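Local coordinates for beta sliding clamp (Caulobacter crescentus, PDB 5WCE), which probably tethers DNA polymerases and other proteins to DNA, as a ring-shaped head-to-tail homodimer around the duplex that keeps replication processive, at residues L56-I61 with R210-E215; R302-V307 with V316-V321. All coordinates share one frame; numbering follows the deposited sequence. Where two conformers were deposited one is given.

How the interactions relate
Interaction 1 lies deep in the chain, where the N-terminal and central domains meet, whereas interaction 2 belongs to the C-terminal domain and reaches the dimer interface. Their centres are 43 Å apart and they have no element in common. In interaction 1 a strand and a helix far apart in sequence touch almost wholly through side chains, chiefly one methionine set among aliphatic carbons and a hydroxyl. Interaction 2 pairs the two strands of a hairpin through backbone hydrogen bonds; its largely apolar face turns into the domain, and its other face, less buried, carries charged side chains whose carboxylates also serve an arginine of the second subunit.

Interaction 1. Residues L56-I61 with R210-E215; sequences LDMEII and RKTIAE
Met-58 makes a buried van der Waals contact with the first turns of helix 210-220, joining the N-terminal to the central domain of the clamp. Its strand, 58-65, pairs with strand 243-248 in a sheet shared by the two domains, and the axes of strand 58-61 and helix 210-215 run 10.1 Å apart at only 16° from parallel, leaving the gap to side chains. Met-58 CG stands between the backbone N and the carbonyl carbon (chi1 75°), and the bend at chi3 (78°) lays the methyl between the side chains of Lys-211 and Thr-212. There Met-58 CE lies against the extended aliphatic chain of Lys-211, 3.6 Å from Lys-211 CG, and comes within 3.2 Å of Thr-212 OG1. The sulfur rides over the helix, with Met-58 SD 3.8 Å from Thr-212 CA and 4.0 Å from Glu-215 CG. One helical turn beyond Lys-211, Glu-215 OE1 meets Ile-60 CD1 at 3.9 Å, the two side chains crossing at about a right angle. Replacing Met-58 by alanine removes the thioether and would probably open a gap between strand and helix, depriving the Lys-211 methylenes of this neighbour. The polar ends find partners beyond these residues: Lys-211 NZ bridges to Asp-55 and Glu-29, Thr-212 OG1 bonds to Ser-247, and Glu-215 OE2 forms a salt bridge with Arg-218. Contact across the two segments thus rests on dispersion and shape, while the charges are settled around it.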
ATOM      1  N   LEU A  56      11.710  19.212 -15.499  1.00 24.45           N
ATOM      2  CA  LEU A  56      11.511  20.235 -16.543  1.00 26.44           C
ATOM      3  C   LEU A  56      10.322  21.171 -16.298  1.00 26.73           C
ATOM      4  O   LEU A  56      10.423  22.345 -16.657  1.00 27.12           O
ATOM      5  CB  LEU A  56      11.491  19.709 -17.988  1.00 28.30           C
ATOM      6  CG  LEU A  56      12.702  18.865 -18.465  1.00 29.01           C
ATOM      7  CD1 LEU A  56      12.435  18.269 -19.821  1.00 30.53           C
ATOM      8  CD2 LEU A  56      13.958  19.712 -18.456  1.00 30.03           C
ATOM      9  N   ASP A  57       9.240  20.699 -15.702  1.00 26.08           N
ATOM     10  CA  ASP A  57       8.130  21.587 -15.312  1.00 27.23           C
ATOM     11  C   ASP A  57       8.418  22.334 -14.033  1.00 24.96           C
ATOM     12  O   ASP A  57       8.058  23.512 -13.881  1.00 24.31           O
ATOM     13  CB  ASP A  57       6.829  20.797 -15.172  1.00 29.27           C
ATOM     14  CG  ASP A  57       6.351  20.246 -16.507  1.00 31.98           C
ATOM     15  OD1 ASP A  57       6.456  20.940 -17.549  1.00 34.53           O
ATOM     16  OD2 ASP A  57       5.910  19.099 -16.530  1.00 33.61           O
ATOM     17  N   MET A  58       9.082  21.661 -13.102  1.00 23.50           N
ATOM     18  CA  MET A  58       9.413  22.239 -11.832  1.00 22.57           C
ATOM     19  C   MET A  58      10.793  21.811 -11.349  1.00 22.94           C
ATOM     20  O   MET A  58      11.340  20.788 -11.825  1.00 21.90           O
ATOM     21  CB  MET A  58       8.383  21.882 -10.808  1.00 23.55           C
ATOM     22  CG  MET A  58       8.467  20.438 -10.311  1.00 24.43           C
ATOM     23  SD  MET A  58       7.000  19.882  -9.405  1.00 27.10           S
ATOM     24  CE  MET A  58       6.045  19.636 -10.892  1.00 26.29           C
ATOM     25  N   GLU A  59      11.328  22.637 -10.456  1.00 21.73           N
ATOM     26  CA  GLU A  59      12.663  22.423  -9.901  1.00 22.11           C
ATOM     27  C   GLU A  59      12.557  22.526  -8.406  1.00 20.88           C
ATOM     28  O   GLU A  59      11.976  23.508  -7.894  1.00 21.13           O
ATOM     29  CB  GLU A  59      13.632  23.487 -10.408  1.00 22.84           C
ATOM     30  CG  GLU A  59      15.048  23.397  -9.829  1.00 23.77           C
ATOM     31  CD  GLU A  59      15.824  24.659 -10.117  1.00 24.52           C
ATOM     32  OE1 GLU A  59      16.655  24.601 -10.998  1.00 24.63           O
ATOM     33  OE2 GLU A  59      15.495  25.707  -9.520  1.00 25.19           O
ATOM     34  N   ILE A  60      13.137  21.577  -7.690  1.00 19.09           N
ATOM     35  CA  ILE A  60      13.263  21.710  -6.252  1.00 18.86           C
ATOM     36  C   ILE A  60      14.733  21.924  -5.953  1.00 19.09           C
ATOM     37  O   ILE A  60      15.577  21.185  -6.523  1.00 18.07           O
ATOM     38  CB  ILE A  60      12.774  20.470  -5.484  1.00 19.42           C
ATOM     39  CG1 ILE A  60      11.341  20.068  -5.892  1.00 20.67           C
ATOM     40  CG2 ILE A  60      12.837  20.731  -4.012  1.00 20.00           C
ATOM     41  CD1 ILE A  60      10.780  18.821  -5.189  1.00 20.13           C
ATOM     42  N   ILE A  61      15.017  22.894  -5.088  1.00 19.34           N
ATOM     43  CA  ILE A  61      16.396  23.175  -4.614  0.60 20.75           C
ATOM     44  C   ILE A  61      16.402  23.069  -3.101  1.00 20.83           C
ATOM     45  O   ILE A  61      15.358  23.317  -2.427  1.00 21.43           O
ATOM     46  CB  ILE A  61      16.920  24.554  -5.101  0.60 21.95           C
ATOM     47  CG1 ILE A  61      16.866  24.646  -6.642  0.60 22.58           C
ATOM     48  CG2 ILE A  61      18.374  24.816  -4.702  0.60 22.74           C
ATOM     49  CD1 ILE A  61      17.464  25.914  -7.228  0.60 23.78           C
ATOM     50  N   ARG A 210      -0.877  20.280 -11.154  1.00 21.96           N
ATOM     51  CA  ARG A 210      -1.219  19.292 -10.151  1.00 23.42           C
ATOM     52  C   ARG A 210      -0.012  18.775  -9.413  1.00 22.29           C
ATOM     53  O   ARG A 210      -0.004  18.751  -8.181  1.00 22.92           O
ATOM     54  CB  ARG A 210      -2.034  18.140 -10.783  1.00 26.20           C
ATOM     55  CG  ARG A 210      -2.452  17.053  -9.808  1.00 29.34           C
ATOM     56  CD  ARG A 210      -3.097  15.861 -10.514  1.00 33.19           C
ATOM     57  NE  ARG A 210      -2.187  15.240 -11.493  1.00 36.09           N
ATOM     58  CZ  ARG A 210      -2.215  15.360 -12.832  1.00 38.17           C
ATOM     59  NH1 ARG A 210      -3.151  16.049 -13.500  1.00 37.64           N
ATOM     60  NH2 ARG A 210      -1.256  14.726 -13.548  1.00 40.88           N
ATOM     61  N   LYS A 211       1.010  18.351 -10.146  1.00 22.37           N
ATOM     62  CA  LYS A 211       2.193  17.801  -9.496  1.00 22.19           C
ATOM     63  C   LYS A 211       2.902  18.851  -8.643  1.00 21.01           C
ATOM     64  O   LYS A 211       3.445  18.556  -7.581  1.00 20.81           O
ATOM     65  CB  LYS A 211       3.135  17.147 -10.521  1.00 23.45           C
ATOM     66  CG  LYS A 211       4.409  16.593  -9.864  1.00 24.10           C
ATOM     67  CD  LYS A 211       5.348  15.897 -10.844  1.00 24.20           C
ATOM     68  CE  LYS A 211       6.671  15.536 -10.183  1.00 24.28           C
ATOM     69  NZ  LYS A 211       7.602  14.969 -11.214  1.00 24.38           N
ATOM     70  N   THR A 212       2.930  20.094  -9.119  1.00 21.51           N
ATOM     71  CA  THR A 212       3.543  21.183  -8.353  1.00 21.31           C
ATOM     72  C   THR A 212       2.877  21.426  -7.011  1.00 20.16           C
ATOM     73  O   THR A 212       3.535  21.624  -6.005  1.00 18.69           O
ATOM     74  CB  THR A 212       3.514  22.500  -9.190  1.00 22.42           C
ATOM     75  OG1 THR A 212       4.216  22.273 -10.456  1.00 22.22           O
ATOM     76  CG2 THR A 212       4.133  23.663  -8.383  1.00 22.15           C
ATOM     77  N   ILE A 213       1.543  21.407  -7.019  1.00 20.15           N
ATOM     78  CA  ILE A 213       0.759  21.497  -5.773  1.00 20.10           C
ATOM     79  C   ILE A 213       1.132  20.346  -4.834  1.00 19.94           C
ATOM     80  O   ILE A 213       1.315  20.567  -3.660  1.00 20.87           O
ATOM     81  CB  ILE A 213      -0.755  21.553  -6.086  1.00 20.05           C
ATOM     82  CG1 ILE A 213      -1.095  22.898  -6.722  1.00 20.54           C
ATOM     83  CG2 ILE A 213      -1.593  21.237  -4.844  1.00 19.82           C
ATOM     84  CD1 ILE A 213      -0.863  24.110  -5.837  1.00 21.12           C
ATOM     85  N   ALA A 214       1.271  19.146  -5.367  1.00 20.74           N
ATOM     86  CA  ALA A 214       1.542  17.979  -4.569  1.00 21.69           C
ATOM     87  C   ALA A 214       2.909  18.110  -3.892  1.00 22.18           C
ATOM     88  O   ALA A 214       3.041  17.896  -2.686  1.00 22.18           O
ATOM     89  CB  ALA A 214       1.479  16.725  -5.412  1.00 22.05           C
ATOM     90  N   GLU A 215       3.904  18.528  -4.674  1.00 24.82           N
ATOM     91  CA  GLU A 215       5.255  18.665  -4.178  1.00 25.34           C
ATOM     92  C   GLU A 215       5.353  19.828  -3.215  1.00 23.55           C
ATOM     93  O   GLU A 215       6.002  19.699  -2.168  1.00 22.41           O
ATOM     94  CB  GLU A 215       6.254  18.796  -5.343  1.00 28.64           C
ATOM     95  CG  GLU A 215       6.368  17.530  -6.186  1.00 33.09           C
ATOM     96  CD  GLU A 215       6.745  16.334  -5.331  1.00 38.41           C
ATOM     97  OE1 GLU A 215       7.726  16.489  -4.607  1.00 40.10           O
ATOM     98  OE2 GLU A 215       6.019  15.301  -5.316  1.00 45.00           O
TER

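Interaction 2. Residues R302-V307 with V316-V321; sequences RITLTV and VEEVEV
The guanidinium of Arg-302 meets two carboxylates, one over a face and one at its edge. Glu-318 stacks on the face, its plane 21° from that of the arginine, with OE1 3.5 Å above the guanidinium plane, over its centre; the long salt bridge from Glu-318 OE1 to Arg-302 NH1 (3.6 Å) is therefore one of charge alone, with no N-H aimed at the oxygen. Glu-320 instead comes to the edge, its carboxylate turned 86° to the guanidinium, and NE and NH2 of Arg-302 make weak bonds to Glu-320 OE2, whose position is less certain. A bend at chi3 (-61°) in Arg-302 directs its end toward these acids. Glu-318 also forms a salt bridge with Arg-111 of the second subunit, and one from Glu-320 to the same arginine rests on the uncertain OE2, so the acids are likely to offset two positive charges. Farther along this face, Thr-304 and Glu-318 run side by side, and a water joins Thr-304 OG1 to Glu-318 OE2, to which it donates; Thr-304 CG2 packs on Val-316 CG1 at 3.7 Å.

These residues belong to an antiparallel beta hairpin in which Ile-303/Val-319 and Leu-305/Glu-317 are the hydrogen-bonded pairs. Ile-303 N bonds to Val-319 O at 2.9 Å, and Leu-305 N to Glu-317 O at 2.7 Å. Val-316 and Glu-317 pair in turn with a strand of the second subunit, continuing the sheet across the dimer interface.

On the opposite face, Ile-303 crosses Val-321 at about a right angle, CG1 to CG1 3.9 Å, and Leu-305 CD1 reaches Val-319 CG2 at 4.2 Å. Leu-305 and Val-319 pack on Ala-279 of helix 273-284, while the end of Glu-317 leads away to a salt bridge with Arg-282.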
ATOM      1  N   ARG A 302     -36.696  14.165   4.498  1.00 21.40           N
ATOM      2  CA  ARG A 302     -36.031  12.897   4.163  1.00 22.10           C
ATOM      3  C   ARG A 302     -35.351  12.885   2.815  1.00 20.30           C
ATOM      4  O   ARG A 302     -35.835  13.447   1.823  1.00 20.31           O
ATOM      5  CB  ARG A 302     -37.099  11.768   4.270  1.00 23.99           C
ATOM      6  CG  ARG A 302     -36.719  10.428   3.745  1.00 28.47           C
ATOM      7  CD  ARG A 302     -37.827   9.390   3.922  1.00 32.53           C
ATOM      8  NE  ARG A 302     -38.168   9.186   5.317  1.00 36.77           N
ATOM      9  CZ  ARG A 302     -39.183   8.439   5.735  1.00 41.04           C
ATOM     10  NH1 ARG A 302     -39.951   7.797   4.864  1.00 42.35           N
ATOM     11  NH2 ARG A 302     -39.407   8.312   7.046  1.00 43.99           N
ATOM     12  N   ILE A 303     -34.220  12.191   2.774  1.00 19.87           N
ATOM     13  CA  ILE A 303     -33.615  11.776   1.517  1.00 18.62           C
ATOM     14  C   ILE A 303     -33.614  10.275   1.509  1.00 18.52           C
ATOM     15  O   ILE A 303     -33.104   9.650   2.461  1.00 19.11           O
ATOM     16  CB  ILE A 303     -32.187  12.294   1.351  1.00 17.80           C
ATOM     17  CG1 ILE A 303     -32.177  13.801   1.345  1.00 18.29           C
ATOM     18  CG2 ILE A 303     -31.584  11.752   0.038  1.00 18.05           C
ATOM     19  CD1 ILE A 303     -30.821  14.409   1.191  1.00 18.69           C
ATOM     20  N   THR A 304     -34.167   9.687   0.456  1.00 17.78           N
ATOM     21  CA  THR A 304     -34.043   8.238   0.247  1.00 18.95           C
ATOM     22  C   THR A 304     -32.917   8.037  -0.783  1.00 18.59           C
ATOM     23  O   THR A 304     -33.003   8.563  -1.892  1.00 17.79           O
ATOM     24  CB  THR A 304     -35.392   7.666  -0.217  1.00 19.32           C
ATOM     25  OG1 THR A 304     -36.309   7.861   0.850  1.00 19.56           O
ATOM     26  CG2 THR A 304     -35.323   6.167  -0.486  1.00 20.71           C
ATOM     27  N   LEU A 305     -31.878   7.334  -0.396  1.00 19.45           N
ATOM     28  CA  LEU A 305     -30.752   7.051  -1.254  1.00 20.92           C
ATOM     29  C   LEU A 305     -30.925   5.716  -1.932  1.00 23.15           C
ATOM     30  O   LEU A 305     -31.197   4.717  -1.252  1.00 23.10           O
ATOM     31  CB  LEU A 305     -29.440   7.031  -0.434  1.00 22.01           C
ATOM     32  CG  LEU A 305     -29.061   8.329   0.269  1.00 22.78           C
ATOM     33  CD1 LEU A 305     -27.960   8.007   1.308  1.00 23.76           C
ATOM     34  CD2 LEU A 305     -28.639   9.367  -0.772  1.00 22.71           C
ATOM     35  N   THR A 306     -30.716   5.666  -3.255  1.00 23.61           N
ATOM     36  CA  THR A 306     -30.691   4.384  -3.991  1.00 25.07           C
ATOM     37  C   THR A 306     -29.431   4.242  -4.862  1.00 26.12           C
ATOM     38  O   THR A 306     -29.073   5.172  -5.575  1.00 24.50           O
ATOM     39  CB  THR A 306     -31.943   4.225  -4.847  1.00 25.90           C
ATOM     40  OG1 THR A 306     -33.083   4.327  -4.024  1.00 25.77           O
ATOM     41  CG2 THR A 306     -31.961   2.897  -5.550  1.00 28.09           C
ATOM     42  N   VAL A 307     -28.763   3.082  -4.790  1.00 26.97           N
ATOM     43  CA  VAL A 307     -27.676   2.694  -5.701  1.00 28.08           C
ATOM     44  C   VAL A 307     -28.046   1.342  -6.301  1.00 30.57           C
ATOM     45  O   VAL A 307     -28.699   0.516  -5.635  1.00 30.48           O
ATOM     46  CB  VAL A 307     -26.307   2.598  -4.997  1.00 28.26           C
ATOM     47  CG1 VAL A 307     -25.146   2.107  -5.915  1.00 29.10           C
ATOM     48  CG2 VAL A 307     -25.883   3.928  -4.461  1.00 27.50           C
ATOM     49  N   VAL A 316     -30.883   0.558  -0.793  1.00 27.82           N
ATOM     50  CA  VAL A 316     -31.634   1.739  -0.380  1.00 27.27           C
ATOM     51  C   VAL A 316     -31.411   2.091   1.082  1.00 27.03           C
ATOM     52  O   VAL A 316     -31.453   1.188   1.947  1.00 26.17           O
ATOM     53  CB  VAL A 316     -33.116   1.491  -0.588  1.00 28.47           C
ATOM     54  CG1 VAL A 316     -33.972   2.706  -0.293  1.00 27.87           C
ATOM     55  CG2 VAL A 316     -33.328   1.065  -2.017  1.00 30.55           C
ATOM     56  N   GLU A 317     -31.290   3.392   1.368  1.00 25.28           N
ATOM     57  CA  GLU A 317     -31.294   3.883   2.752  1.00 25.63           C
ATOM     58  C   GLU A 317     -31.996   5.211   2.890  1.00 26.04           C
ATOM     59  O   GLU A 317     -31.770   6.113   2.059  1.00 24.04           O
ATOM     60  CB  GLU A 317     -29.864   3.952   3.335  1.00 25.62           C
ATOM     61  CG  GLU A 317     -29.804   4.441   4.765  1.00 25.95           C
ATOM     62  CD  GLU A 317     -28.533   4.075   5.478  1.00 28.26           C
ATOM     63  OE1 GLU A 317     -27.712   3.302   4.935  1.00 28.67           O
ATOM     64  OE2 GLU A 317     -28.350   4.545   6.629  1.00 29.12           O
ATOM     65  N   GLU A 318     -32.853   5.332   3.921  1.00 26.46           N
ATOM     66  CA  GLU A 318     -33.505   6.626   4.235  1.00 25.93           C
ATOM     67  C   GLU A 318     -32.701   7.364   5.291  1.00 23.94           C
ATOM     68  O   GLU A 318     -32.212   6.770   6.258  1.00 23.31           O
ATOM     69  CB  GLU A 318     -34.914   6.439   4.732  1.00 29.20           C
ATOM     70  CG  GLU A 318     -35.766   5.608   3.796  1.00 32.86           C
ATOM     71  CD  GLU A 318     -37.139   5.264   4.355  1.00 36.57           C
ATOM     72  OE1 GLU A 318     -37.357   5.398   5.581  1.00 39.68           O
ATOM     73  OE2 GLU A 318     -37.991   4.843   3.543  1.00 39.75           O
ATOM     74  N   VAL A 319     -32.526   8.657   5.063  1.00 23.41           N
ATOM     75  CA  VAL A 319     -31.827   9.556   6.000  1.00 23.20           C
ATOM     76  C   VAL A 319     -32.746  10.747   6.278  1.00 22.48           C
ATOM     77  O   VAL A 319     -33.248  11.384   5.347  1.00 20.33           O
ATOM     78  CB  VAL A 319     -30.499  10.068   5.425  1.00 24.07           C
ATOM     79  CG1 VAL A 319     -29.839  11.000   6.450  1.00 24.28           C
ATOM     80  CG2 VAL A 319     -29.571   8.894   5.091  1.00 25.04           C
ATOM     81  N   GLU A 320     -33.000  11.001   7.554  1.00 23.57           N
ATOM     82  CA  GLU A 320     -33.782  12.182   7.963  1.00 25.55           C
ATOM     83  C   GLU A 320     -32.948  13.465   7.706  1.00 23.08           C
ATOM     84  O   GLU A 320     -31.753  13.497   7.955  1.00 23.02           O
ATOM     85  CB  GLU A 320     -34.241  12.072   9.442  1.00 28.91           C
ATOM     86  CG  GLU A 320     -34.950  10.724   9.717  1.00 33.99           C
ATOM     87  CD  GLU A 320     -36.141  10.521   8.765  1.00 38.46           C
ATOM     88  OE1 GLU A 320     -36.906  11.514   8.587  1.00 45.56           O
ATOM     89  OE2 GLU A 320     -36.311   9.412   8.148  1.00 40.70           O
ATOM     90  N   VAL A 321     -33.568  14.462   7.123  1.00 21.75           N
ATOM     91  CA  VAL A 321     -32.882  15.730   6.826  1.00 22.32           C
ATOM     92  C   VAL A 321     -33.852  16.862   7.145  1.00 22.30           C
ATOM     93  O   VAL A 321     -35.040  16.633   7.324  1.00 20.38           O
ATOM     94  CB  VAL A 321     -32.362  15.860   5.381  1.00 20.79           C
ATOM     95  CG1 VAL A 321     -31.436  14.698   5.023  1.00 21.84           C
ATOM     96  CG2 VAL A 321     -33.533  15.991   4.392  1.00 21.53           C
TER
HETATM   97  O   HOH W   1     -38.242   6.075   1.239  1.00 32.45           O